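Side-chain contact in molybdopterin biosynthesis enzyme, MoaB (Thermus thermophilus, PDB 3MCH), which acts in molybdopterin biosynthesis, on the route to the molybdenum cofactor, and probably binds molybdopterin: residues Val53-Ala58 against Arg85-Arg90. Residues are numbered along the deposited sequence; the frame is centred on the assembly and turned at random.
Sequences VLRLWA and RELLDR
L87 reaches from the loop that follows helix 80-85 to L54 and R55 of helix 47-60, a helix packed on the mixed sheet of this alpha/beta, MogA/MoaB-type fold. The apolar part of the contact is the meeting of two buried leucines. L87 CD1 lies 3.6 Å from L54 CB and 3.8 Å from L54 CD1, so one methyl rests against both the root and a branch end of its neighbour. Leucine suits position 54 because the same side chain also packs on L7, I66 and T68 of the strands beneath, joining loop, helix and sheet. In L87, CG stands anti to the carbonyl carbon (chi1 -65°), and the forked leucine suits its place by offering two methyls to two partners.

The second methyl meets a charged group. R55 bends at chi3 (-52°), which turns the guanidinium to L87 CD2, the two side chains crossing at about a right angle. This is van der Waals contact, and the long arginine lays its guanidinium end against the methyl while the residue stays exposed. With an alanine here in place of L87 both methyls would be gone, which is likely to leave a gap beside L54 and the guanidinium without its apolar neighbour. The L87 carbonyl oxygen accepts a hydrogen bond from R120 NH1. Obliquely placed to the R55 guanidinium, L87 CD2 sits 3.5 Å from NH2 and 3.7 Å from NH1.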
loop_
_atom_site.group_PDB
_atom_site.type_symbol
_atom_site.label_atom_id
_atom_site.label_comp_id
_atom_site.label_asym_id
_atom_site.label_seq_id
_atom_site.Cartn_x
_atom_site.Cartn_y
_atom_site.Cartn_z
ATOM N N VAL B 53 14.182 -2.980 -21.782
ATOM C CA VAL B 53 15.383 -3.009 -20.956
ATOM C C VAL B 53 15.154 -3.836 -19.694
ATOM O O VAL B 53 15.975 -4.677 -19.343
ATOM C CB VAL B 53 15.824 -1.582 -20.546
ATOM C CG1 VAL B 53 17.024 -1.656 -19.608
ATOM C CG2 VAL B 53 16.178 -0.769 -21.785
ATOM N N LEU B 54 14.041 -3.595 -19.009
ATOM C CA LEU B 54 13.741 -4.349 -17.794
ATOM C C LEU B 54 13.637 -5.834 -18.108
ATOM O O LEU B 54 14.076 -6.679 -17.328
ATOM C CB LEU B 54 12.429 -3.860 -17.167
ATOM C CG LEU B 54 12.399 -2.446 -16.583
ATOM C CD1 LEU B 54 11.008 -2.167 -16.014
ATOM C CD2 LEU B 54 13.464 -2.310 -15.498
ATOM N N ARG B 55 13.058 -6.146 -19.263
ATOM C CA ARG B 55 12.887 -7.527 -19.693
ATOM C C ARG B 55 14.256 -8.156 -19.943
ATOM O O ARG B 55 14.533 -9.271 -19.502
ATOM C CB ARG B 55 12.058 -7.568 -20.980
ATOM C CG ARG B 55 11.476 -8.929 -21.316
ATOM C CD ARG B 55 10.903 -8.938 -22.728
ATOM N NE ARG B 55 9.962 -7.841 -22.956
ATOM C CZ ARG B 55 8.745 -7.767 -22.426
ATOM N NH1 ARG B 55 7.968 -6.725 -22.694
ATOM N NH2 ARG B 55 8.296 -8.736 -21.638
ATOM N N LEU B 56 15.101 -7.424 -20.660
ATOM C CA LEU B 56 16.452 -7.867 -20.989
ATOM C C LEU B 56 17.278 -8.119 -19.730
ATOM O O LEU B 56 17.860 -9.190 -19.551
ATOM C CB LEU B 56 17.156 -6.801 -21.831
ATOM C CG LEU B 56 17.570 -7.108 -23.272
ATOM C CD1 LEU B 56 16.352 -7.463 -24.104
ATOM C CD2 LEU B 56 18.280 -5.894 -23.852
ATOM N N TRP B 57 17.323 -7.114 -18.861
ATOM C CA TRP B 57 18.093 -7.189 -17.627
ATOM C C TRP B 57 17.680 -8.314 -16.686
ATOM O O TRP B 57 18.526 -8.948 -16.059
ATOM C CB TRP B 57 18.016 -5.848 -16.895
ATOM C CG TRP B 57 18.831 -4.769 -17.544
ATOM C CD1 TRP B 57 19.466 -4.831 -18.757
ATOM C CD2 TRP B 57 19.122 -3.476 -17.008
ATOM N NE1 TRP B 57 20.136 -3.658 -19.002
ATOM C CE2 TRP B 57 19.944 -2.809 -17.944
ATOM C CE3 TRP B 57 18.769 -2.812 -15.824
ATOM C CZ2 TRP B 57 20.421 -1.512 -17.732
ATOM C CZ3 TRP B 57 19.243 -1.524 -15.615
ATOM C CH2 TRP B 57 20.061 -0.887 -16.564
ATOM N N ALA B 58 16.382 -8.565 -16.588
ATOM C CA ALA B 58 15.899 -9.615 -15.710
ATOM C C ALA B 58 15.976 -10.982 -16.369
ATOM O O ALA B 58 16.611 -11.896 -15.851
ATOM C CB ALA B 58 14.461 -9.323 -15.290
ATOM N N ARG B 85 4.915 -2.409 -13.461
ATOM C CA ARG B 85 3.904 -3.323 -12.939
ATOM C C ARG B 85 3.539 -4.409 -13.938
ATOM O O ARG B 85 3.349 -5.566 -13.573
ATOM C CB ARG B 85 2.628 -2.569 -12.559
ATOM C CG ARG B 85 2.762 -1.606 -11.399
ATOM C CD ARG B 85 1.379 -1.213 -10.891
ATOM N NE ARG B 85 0.720 -2.330 -10.221
ATOM C CZ ARG B 85 -0.587 -2.410 -9.999
ATOM N NH1 ARG B 85 -1.395 -1.435 -10.401
ATOM N NH2 ARG B 85 -1.088 -3.460 -9.359
ATOM N N GLU B 86 3.446 -4.022 -15.204
ATOM C CA GLU B 86 3.087 -4.954 -16.261
ATOM C C GLU B 86 4.097 -6.078 -16.468
ATOM O O GLU B 86 3.777 -7.093 -17.085
ATOM C CB GLU B 86 2.876 -4.182 -17.566
ATOM C CG GLU B 86 1.628 -3.307 -17.550
ATOM C CD GLU B 86 1.663 -2.203 -18.590
ATOM O OE1 GLU B 86 2.152 -2.451 -19.710
ATOM O OE2 GLU B 86 1.189 -1.087 -18.289
ATOM N N LEU B 87 5.308 -5.902 -15.944
ATOM C CA LEU B 87 6.365 -6.903 -16.090
ATOM C C LEU B 87 6.615 -7.727 -14.825
ATOM O O LEU B 87 7.367 -8.699 -14.855
ATOM C CB LEU B 87 7.677 -6.224 -16.498
ATOM C CG LEU B 87 7.752 -5.524 -17.857
ATOM C CD1 LEU B 87 9.081 -4.793 -17.980
ATOM C CD2 LEU B 87 7.591 -6.544 -18.976
ATOM N N LEU B 88 5.988 -7.341 -13.720
ATOM C CA LEU B 88 6.178 -8.037 -12.449
ATOM C C LEU B 88 5.328 -9.282 -12.265
ATOM O O LEU B 88 4.177 -9.321 -12.693
ATOM C CB LEU B 88 5.884 -7.086 -11.292
ATOM C CG LEU B 88 6.667 -5.777 -11.281
ATOM C CD1 LEU B 88 6.200 -4.922 -10.106
ATOM C CD2 LEU B 88 8.155 -6.069 -11.195
ATOM N N ASP B 89 5.899 -10.296 -11.617
ATOM C CA ASP B 89 5.165 -11.528 -11.343
ATOM C C ASP B 89 4.386 -11.302 -10.054
ATOM O O ASP B 89 3.313 -11.873 -9.850
ATOM C CB ASP B 89 6.113 -12.716 -11.159
ATOM C CG ASP B 89 6.898 -13.045 -12.411
ATOM O OD1 ASP B 89 6.360 -12.863 -13.526
ATOM O OD2 ASP B 89 8.048 -13.510 -12.279
ATOM N N ARG B 90 4.945 -10.465 -9.184
ATOM C CA ARG B 90 4.318 -10.128 -7.908
ATOM C C ARG B 90 4.941 -8.846 -7.372
ATOM O O ARG B 90 6.068 -8.503 -7.723
ATOM C CB ARG B 90 4.492 -11.268 -6.897
ATOM C CG ARG B 90 5.930 -11.629 -6.559
ATOM C CD ARG B 90 5.975 -12.836 -5.626
ATOM N NE ARG B 90 7.339 -13.245 -5.286
ATOM C CZ ARG B 90 8.197 -13.802 -6.138
ATOM N NH1 ARG B 90 7.839 -14.023 -7.400
ATOM N NH2 ARG B 90 9.415 -14.144 -5.728
#